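Local coordinates for putative exported protein (Bordetella parapertussis, PDB 3OCJ) that is of unknown function but carries a class I methyltransferase fold and so probably binds S-adenosylmethionine, at residues 100-104 / 291-296; 185-191 / 216-222. All blocks are in the same frame, centred on the assembly; numbering follows the deposited sequence.

Contact 1 and contact 2 lie 26 Å apart between centres and share no helix or strand, yet both attach to the same mixed sheet. In contact 1 (100-104 / 291-296) a turn of helix 96-115 rests on the loop joining the two antiparallel strands 286-289 and 298-302; it is largely buried, and carboxylate side chains, main-chain N-H groups and one water do the bonding. Contact 2 (185-191 / 216-222) lies farther from the centre of the chain and is only partly buried. There main-chain hydrogen bonds join the start of strand 188-192 to that of its parallel neighbour 221-226, with leucine, alanine and tyrosine inside and charged residues outside.

Contact 1 of 2, residues 100-104 / 291-296; sequences ATRER and DRARLF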
ATOM      1  N   ALA A 100       8.680  -5.721  -2.743  1.00 13.09           N
ATOM      2  CA  ALA A 100       8.961  -4.318  -2.449  1.00 10.48           C
ATOM      3  C   ALA A 100       8.059  -3.750  -1.343  1.00 11.48           C
ATOM      4  O   ALA A 100       8.529  -3.023  -0.477  1.00 13.10           O
ATOM      5  CB  ALA A 100       8.855  -3.487  -3.706  1.00 13.30           C
ATOM      6  N   THR A 101       6.764  -4.063  -1.365  1.00 12.69           N
ATOM      7  CA  THR A 101       5.916  -3.527  -0.305  1.00 11.13           C
ATOM      8  C   THR A 101       6.244  -4.137   1.053  1.00 12.05           C
ATOM      9  O   THR A 101       6.070  -3.477   2.070  1.00 12.21           O
ATOM     10  CB  THR A 101       4.399  -3.588  -0.633  1.00 11.31           C
ATOM     11  OG1 THR A 101       3.700  -2.705   0.250  1.00 12.47           O
ATOM     12  CG2 THR A 101       3.845  -5.002  -0.472  1.00 15.89           C
ATOM     13  N   ARG A 102       6.718  -5.390   1.096  1.00 12.78           N
ATOM     14  CA  ARG A 102       7.158  -5.947   2.382  1.00 12.83           C
ATOM     15  C   ARG A 102       8.435  -5.284   2.875  1.00 11.86           C
ATOM     16  O   ARG A 102       8.608  -5.058   4.078  1.00 14.20           O
ATOM     17  CB  ARG A 102       7.339  -7.470   2.339  1.00 14.17           C
ATOM     18  CG  ARG A 102       6.055  -8.182   2.073  1.00 16.05           C
ATOM     19  CD  ARG A 102       6.019  -9.594   2.642  1.00 19.15           C
ATOM     20  NE  ARG A 102       4.782 -10.196   2.196  1.00 22.35           N
ATOM     21  CZ  ARG A 102       4.687 -11.001   1.148  1.00 15.78           C
ATOM     22  NH1 ARG A 102       5.781 -11.354   0.477  1.00 18.93           N
ATOM     23  NH2 ARG A 102       3.502 -11.472   0.794  1.00 19.79           N
ATOM     24  N   GLU A 103       9.345  -4.971   1.952  1.00 11.81           N
ATOM     25  CA  GLU A 103      10.541  -4.218   2.322  1.00 12.52           C
ATOM     26  C   GLU A 103      10.139  -2.843   2.835  1.00 13.10           C
ATOM     27  O   GLU A 103      10.649  -2.381   3.853  1.00 12.59           O
ATOM     28  CB  GLU A 103      11.477  -4.065   1.129  1.00 12.45           C
ATOM     29  CG  GLU A 103      12.168  -5.336   0.673  1.00 13.92           C
ATOM     30  CD  GLU A 103      13.007  -5.075  -0.551  1.00 14.54           C
ATOM     31  OE1 GLU A 103      14.021  -4.367  -0.406  1.00 14.42           O
ATOM     32  OE2 GLU A 103      12.640  -5.555  -1.636  1.00 19.29           O
ATOM     33  N   ARG A 104       9.225  -2.194   2.120  1.00 12.40           N
ATOM     34  CA  ARG A 104       8.713  -0.887   2.513  1.00 12.36           C
ATOM     35  C   ARG A 104       8.116  -0.936   3.918  1.00 12.42           C
ATOM     36  O   ARG A 104       8.387  -0.070   4.732  1.00 11.85           O
ATOM     37  CB  ARG A 104       7.679  -0.417   1.497  1.00 10.81           C
ATOM     38  CG  ARG A 104       6.952   0.872   1.895  1.00 10.84           C
ATOM     39  CD  ARG A 104       5.515   0.943   1.306  1.00 11.12           C
ATOM     40  NE  ARG A 104       4.729  -0.239   1.685  1.00 11.14           N
ATOM     41  CZ  ARG A 104       4.156  -0.414   2.873  1.00 11.78           C
ATOM     42  NH1 ARG A 104       4.244   0.511   3.819  1.00 13.81           N
ATOM     43  NH2 ARG A 104       3.494  -1.546   3.121  1.00 13.91           N
ATOM     44  N   ASP A 291      13.703   0.436  -1.148  1.00 10.07           N
ATOM     45  CA  ASP A 291      13.768  -1.014  -1.229  1.00 10.19           C
ATOM     46  C   ASP A 291      14.866  -1.391  -2.230  1.00 11.32           C
ATOM     47  O   ASP A 291      15.368  -0.543  -2.981  1.00 11.36           O
ATOM     48  CB  ASP A 291      12.412  -1.571  -1.679  1.00 11.31           C
ATOM     49  CG  ASP A 291      11.977  -1.009  -3.027  1.00 10.58           C
ATOM     50  OD1 ASP A 291      11.821   0.233  -3.123  1.00 10.20           O
ATOM     51  OD2 ASP A 291      11.791  -1.789  -3.984  1.00 11.60           O
ATOM     52  N   ARG A 292      15.255  -2.659  -2.236  1.00 11.49           N
ATOM     53  CA  ARG A 292      16.390  -3.091  -3.033  1.00 13.06           C
ATOM     54  C   ARG A 292      16.270  -2.720  -4.511  1.00 12.04           C
ATOM     55  O   ARG A 292      17.208  -2.204  -5.107  1.00 13.02           O
ATOM     56  CB  ARG A 292      16.600  -4.601  -2.888  1.00 16.12           C
ATOM     57  CG  ARG A 292      17.092  -5.009  -1.505  1.00 22.44           C
ATOM     58  CD  ARG A 292      17.296  -6.523  -1.430  1.00 35.47           C
ATOM     59  NE  ARG A 292      18.301  -6.985  -2.388  1.00 49.62           N
ATOM     60  CZ  ARG A 292      18.035  -7.414  -3.621  1.00 52.06           C
ATOM     61  NH1 ARG A 292      16.782  -7.454  -4.064  1.00 52.71           N
ATOM     62  NH2 ARG A 292      19.025  -7.809  -4.413  1.00 48.09           N
ATOM     63  N   ALA A 293      15.102  -2.953  -5.101  1.00 11.36           N
ATOM     64  CA  ALA A 293      14.939  -2.688  -6.525  1.00 11.21           C
ATOM     65  C   ALA A 293      14.438  -1.269  -6.836  1.00 10.93           C
ATOM     66  O   ALA A 293      14.310  -0.906  -8.003  1.00 10.64           O
ATOM     67  CB  ALA A 293      13.996  -3.735  -7.167  1.00 12.17           C
ATOM     68  N   ARG A 294      14.142  -0.500  -5.793  1.00 10.01           N
ATOM     69  CA  ARG A 294      13.639   0.887  -5.879  1.00  9.02           C
ATOM     70  C   ARG A 294      12.253   0.981  -6.501  1.00 10.36           C
ATOM     71  O   ARG A 294      11.917   1.985  -7.131  1.00 11.97           O
ATOM     72  CB  ARG A 294      14.607   1.826  -6.620  1.00 11.28           C
ATOM     73  CG  ARG A 294      15.949   2.128  -5.907  1.00 11.85           C
ATOM     74  CD  ARG A 294      17.004   1.093  -6.219  1.00 12.62           C
ATOM     75  NE  ARG A 294      18.329   1.560  -5.780  1.00 13.08           N
ATOM     76  CZ  ARG A 294      18.878   1.283  -4.599  1.00 13.34           C
ATOM     77  NH1 ARG A 294      18.241   0.542  -3.710  1.00 12.42           N
ATOM     78  NH2 ARG A 294      20.086   1.763  -4.309  1.00 12.28           N
ATOM     79  N   LEU A 295      11.452  -0.058  -6.280  1.00  9.96           N
ATOM     80  CA  LEU A 295      10.060  -0.092  -6.736  1.00 10.15           C
ATOM     81  C   LEU A 295       9.108   0.681  -5.827  1.00  9.75           C
ATOM     82  O   LEU A 295       8.063   1.157  -6.284  1.00  9.63           O
ATOM     83  CB  LEU A 295       9.566  -1.534  -6.803  1.00 11.17           C
ATOM     84  CG  LEU A 295      10.533  -2.523  -7.466  1.00 16.99           C
ATOM     85  CD1 LEU A 295       9.983  -3.951  -7.418  1.00 19.79           C
ATOM     86  CD2 LEU A 295      10.873  -2.130  -8.896  1.00 14.35           C
ATOM     87  N   PHE A 296       9.425   0.770  -4.543  1.00  9.09           N
ATOM     88  CA  PHE A 296       8.455   1.288  -3.582  1.00 10.37           C
ATOM     89  C   PHE A 296       9.179   1.967  -2.423  1.00  8.94           C
ATOM     90  O   PHE A 296       9.137   1.481  -1.288  1.00  9.79           O
ATOM     91  CB  PHE A 296       7.580   0.135  -3.062  1.00  9.36           C
ATOM     92  CG  PHE A 296       6.181   0.537  -2.615  1.00  9.52           C
ATOM     93  CD1 PHE A 296       5.812   1.863  -2.397  1.00  9.98           C
ATOM     94  CD2 PHE A 296       5.232  -0.461  -2.428  1.00 10.98           C
ATOM     95  CE1 PHE A 296       4.490   2.180  -1.994  1.00 11.38           C
ATOM     96  CE2 PHE A 296       3.933  -0.164  -2.025  1.00 10.79           C
ATOM     97  CZ  PHE A 296       3.560   1.160  -1.818  1.00 10.67           C
TER
HETATM   98  O   HOH W   1      12.709  -4.289  -4.019  1.00 12.50           O
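One turn of helix 96-115 meets the loop 291-296 at two levels, Ala100 facing Phe296 with CA atoms 5.7 Å apart and Glu103 facing Asp291. The loop folds through a type I turn from Asp291 to Arg294. Arg292 N gives a nearly straight hydrogen bond (168°) to Glu103 OE1, which it meets on the syn side at 2.8 Å. A water donates to Glu103 OE2 and Asp291 OD2 and accepts from Ala293 N, bridging carboxylates whose near oxygens are 4.5 Å apart; its two protons probably ease their repulsion. Asp291 also braces its own loop: OD2 takes Leu295 N through its syn lone pair, while Phe296 N reaches OD1 from above the carboxylate plane. This loop joins the last two, antiparallel strands of the methyltransferase-type sheet, so the helix packs over the end of that hairpin. Ala100 CB sits in the bend, 3.7 Å from Leu295 CB, with Phe296 CB nearby. Arg104 lays its CD over the centre of the Phe296 ring, 3.6 Å from the centroid, in a CH-pi contact. A bend at chi3 (55°) carries the guanidinium on toward Thr101, whose OG1 receives NE and NH2 in the guanidinium plane. Thr101 OG1 also lies 3.4 Å from Phe296 CE2, and a bound palmitic acid touches the Thr101 side chain.

Contact 2 of 2, residues 185-191 / 216-222; sequences REGYDLL and ALKPGGA
Tyr188 pairs with Leu217, and Leu190 with Ala222, in two short parallel bridges separated by a type II turn from Lys218 to Gly221. Ala216 O, at the end of helix 203-216, is gripped by two donors: Tyr188 N in the carbonyl plane and Gly187 N tilted from it. Tyr188 O then takes Lys218 N at 2.8 Å, Asp189 O takes Ala222 N, and Ala222 O returns a bond from Leu191 N. The small residues make the hollows. Gly221 brings its bare CA to within 3.1 Å of Asp189 O, and the lack of a CB lets the strands close up here. Ala216 CB fits against the Tyr188 ring, 3.8 Å from CE2, while the hydroxyl at the far end of the ring bonds Thr184. Leu217 forms a bump on the face it shares with Tyr188: its CD2 lies 3.4 Å from Tyr188 O and abuts Leu191 CB at 4.0 Å. On the other face of the sheet, Leu190 CD2 lies 4.0 Å from Ala222 CB. On the outer side Lys218 lies across the loop; a turn at chi4 (64°) after an extended chain puts NZ 2.8 Å from Gly187 O, and CD passes Asp189 OD1. Asp189 OD2 is bonded instead to Val121 N on the neighbouring strand. The Glu186 side chain crosses that of Pro219 at about a right angle, with Glu186 CD 3.7 Å from Pro219 CD. Strand 188-192, helix 203-216 and strand 221-226 thus form a beta-alpha-beta crossover between adjacent parallel strands, as in the Rossmann-like sheet of class I methyltransferases.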
ATOM      1  N   ARG A 185      -5.481  20.256  12.757  1.00 19.29           N
ATOM      2  CA  ARG A 185      -4.455  21.285  12.866  1.00 20.94           C
ATOM      3  C   ARG A 185      -3.502  20.988  14.014  1.00 21.70           C
ATOM      4  O   ARG A 185      -3.901  21.017  15.176  1.00 21.04           O
ATOM      5  CB  ARG A 185      -5.082  22.666  13.068  1.00 28.46           C
ATOM      6  CG  ARG A 185      -5.558  23.318  11.784  1.00 43.99           C
ATOM      7  CD  ARG A 185      -6.935  22.832  11.393  1.00 57.83           C
ATOM      8  NE  ARG A 185      -7.213  23.053   9.976  1.00 64.04           N
ATOM      9  CZ  ARG A 185      -7.536  24.231   9.452  1.00 68.13           C
ATOM     10  NH1 ARG A 185      -7.774  24.335   8.151  1.00 67.84           N
ATOM     11  NH2 ARG A 185      -7.618  25.306  10.225  1.00 67.17           N
ATOM     12  N   GLU A 186      -2.250  20.687  13.682  1.00 19.52           N
ATOM     13  CA  GLU A 186      -1.212  20.465  14.686  1.00 19.11           C
ATOM     14  C   GLU A 186      -1.658  19.498  15.788  1.00 23.14           C
ATOM     15  O   GLU A 186      -1.550  19.799  16.981  1.00 24.58           O
ATOM     16  CB  GLU A 186      -0.752  21.800  15.288  1.00 21.42           C
ATOM     17  CG  GLU A 186      -0.161  22.762  14.262  1.00 23.14           C
ATOM     18  CD  GLU A 186       0.435  24.012  14.894  1.00 29.30           C
ATOM     19  OE1 GLU A 186       0.318  24.179  16.126  1.00 34.23           O
ATOM     20  OE2 GLU A 186       1.025  24.830  14.158  1.00 28.77           O
ATOM     21  N   GLY A 187      -2.155  18.334  15.378  1.00 18.27           N
ATOM     22  CA  GLY A 187      -2.614  17.326  16.311  1.00 22.03           C
ATOM     23  C   GLY A 187      -1.651  16.173  16.522  1.00 18.89           C
ATOM     24  O   GLY A 187      -1.732  15.477  17.534  1.00 22.74           O
ATOM     25  N   TYR A 188      -0.733  15.960  15.582  1.00 15.60           N
ATOM     26  CA  TYR A 188       0.091  14.752  15.621  1.00 16.37           C
ATOM     27  C   TYR A 188       1.588  15.044  15.601  1.00 18.39           C
ATOM     28  O   TYR A 188       2.051  15.945  14.899  1.00 17.78           O
ATOM     29  CB  TYR A 188      -0.241  13.818  14.443  1.00 17.18           C
ATOM     30  CG  TYR A 188      -1.713  13.716  14.129  1.00 15.18           C
ATOM     31  CD1 TYR A 188      -2.635  13.396  15.119  1.00 18.45           C
ATOM     32  CD2 TYR A 188      -2.177  13.925  12.834  1.00 17.92           C
ATOM     33  CE1 TYR A 188      -3.985  13.306  14.831  1.00 18.24           C
ATOM     34  CE2 TYR A 188      -3.525  13.833  12.537  1.00 20.09           C
ATOM     35  CZ  TYR A 188      -4.414  13.525  13.537  1.00 19.51           C
ATOM     36  OH  TYR A 188      -5.757  13.436  13.231  1.00 24.44           O
ATOM     37  N   ASP A 189       2.349  14.238  16.333  1.00 15.93           N
ATOM     38  CA  ASP A 189       3.805  14.327  16.281  1.00 16.34           C
ATOM     39  C   ASP A 189       4.369  13.568  15.090  1.00 15.31           C
ATOM     40  O   ASP A 189       5.407  13.933  14.526  1.00 15.87           O
ATOM     41  CB  ASP A 189       4.395  13.768  17.569  1.00 16.42           C
ATOM     42  CG  ASP A 189       4.002  14.583  18.768  1.00 19.24           C
ATOM     43  OD1 ASP A 189       4.509  15.719  18.896  1.00 25.91           O
ATOM     44  OD2 ASP A 189       3.172  14.104  19.562  1.00 20.78           O
ATOM     45  N   LEU A 190       3.682  12.493  14.734  1.00 13.89           N
ATOM     46  CA  LEU A 190       4.114  11.591  13.679  1.00 15.55           C
ATOM     47  C   LEU A 190       2.888  11.175  12.889  1.00 13.32           C
ATOM     48  O   LEU A 190       1.838  10.899  13.476  1.00 15.20           O
ATOM     49  CB  LEU A 190       4.744  10.346  14.297  1.00 18.68           C
ATOM     50  CG  LEU A 190       6.258  10.193  14.310  1.00 34.70           C
ATOM     51  CD1 LEU A 190       6.616   8.950  15.110  1.00 24.43           C
ATOM     52  CD2 LEU A 190       6.779  10.088  12.882  1.00 27.16           C
ATOM     53  N   LEU A 191       2.997  11.136  11.567  1.00 11.44           N
ATOM     54  CA  LEU A 191       1.882  10.687  10.732  1.00 12.03           C
ATOM     55  C   LEU A 191       2.443   9.731   9.695  1.00 12.60           C
ATOM     56  O   LEU A 191       3.450  10.029   9.048  1.00 13.59           O
ATOM     57  CB  LEU A 191       1.179  11.877  10.057  1.00 14.93           C
ATOM     58  CG  LEU A 191      -0.136  11.558   9.320  1.00 17.16           C
ATOM     59  CD1 LEU A 191      -1.096  12.751   9.274  1.00 19.19           C
ATOM     60  CD2 LEU A 191       0.107  11.023   7.906  1.00 16.24           C
ATOM     61  N   ALA A 216      -1.620  18.916   9.627  1.00 14.81           N
ATOM     62  CA  ALA A 216      -2.002  18.071  10.757  1.00 17.00           C
ATOM     63  C   ALA A 216      -0.846  17.818  11.730  1.00 17.87           C
ATOM     64  O   ALA A 216      -1.075  17.472  12.889  1.00 16.55           O
ATOM     65  CB  ALA A 216      -2.580  16.745  10.261  1.00 16.14           C
ATOM     66  N   LEU A 217       0.387  17.998  11.276  1.00 16.00           N
ATOM     67  CA  LEU A 217       1.548  17.759  12.139  1.00 14.47           C
ATOM     68  C   LEU A 217       1.831  18.942  13.054  1.00 17.88           C
ATOM     69  O   LEU A 217       1.622  20.097  12.685  1.00 19.65           O
ATOM     70  CB  LEU A 217       2.789  17.443  11.303  1.00 15.86           C
ATOM     71  CG  LEU A 217       2.784  16.042  10.694  1.00 14.33           C
ATOM     72  CD1 LEU A 217       3.844  15.929   9.599  1.00 15.61           C
ATOM     73  CD2 LEU A 217       3.006  14.986  11.766  1.00 17.56           C
ATOM     74  N   LYS A 218       2.289  18.643  14.261  1.00 18.69           N
ATOM     75  CA  LYS A 218       2.850  19.669  15.125  1.00 19.45           C
ATOM     76  C   LYS A 218       4.168  20.115  14.518  1.00 19.96           C
ATOM     77  O   LYS A 218       4.828  19.329  13.835  1.00 18.36           O
ATOM     78  CB  LYS A 218       3.091  19.099  16.518  1.00 23.30           C
ATOM     79  CG  LYS A 218       1.822  18.664  17.238  1.00 25.29           C
ATOM     80  CD  LYS A 218       2.148  18.160  18.636  1.00 38.54           C
ATOM     81  CE  LYS A 218       0.922  18.173  19.533  1.00 50.08           C
ATOM     82  NZ  LYS A 218      -0.136  17.242  19.055  1.00 57.41           N
ATOM     83  N   PRO A 219       4.561  21.377  14.755  1.00 19.46           N
ATOM     84  CA  PRO A 219       5.874  21.835  14.294  1.00 20.43           C
ATOM     85  C   PRO A 219       6.956  20.914  14.845  1.00 19.44           C
ATOM     86  O   PRO A 219       6.889  20.548  16.024  1.00 21.37           O
ATOM     87  CB  PRO A 219       5.994  23.233  14.911  1.00 23.33           C
ATOM     88  CG  PRO A 219       4.577  23.689  15.075  1.00 24.99           C
ATOM     89  CD  PRO A 219       3.785  22.452  15.402  1.00 22.85           C
ATOM     90  N   GLY A 220       7.920  20.537  14.009  1.00 19.04           N
ATOM     91  CA  GLY A 220       8.949  19.584  14.390  1.00 17.99           C
ATOM     92  C   GLY A 220       8.550  18.134  14.166  1.00 16.36           C
ATOM     93  O   GLY A 220       9.360  17.230  14.347  1.00 20.04           O
ATOM     94  N   GLY A 221       7.305  17.904  13.764  1.00 16.73           N
ATOM     95  CA  GLY A 221       6.818  16.554  13.518  1.00 17.13           C
ATOM     96  C   GLY A 221       7.336  15.946  12.222  1.00 14.20           C
ATOM     97  O   GLY A 221       8.078  16.579  11.470  1.00 17.39           O
ATOM     98  N   ALA A 222       6.966  14.694  11.972  1.00 12.45           N
ATOM     99  CA  ALA A 222       7.428  14.010  10.773  1.00 13.57           C
ATOM    100  C   ALA A 222       6.339  13.189  10.115  1.00 12.94           C
ATOM    101  O   ALA A 222       5.447  12.661  10.788  1.00 14.29           O
ATOM    102  CB  ALA A 222       8.629  13.105  11.097  1.00 16.36           C
TER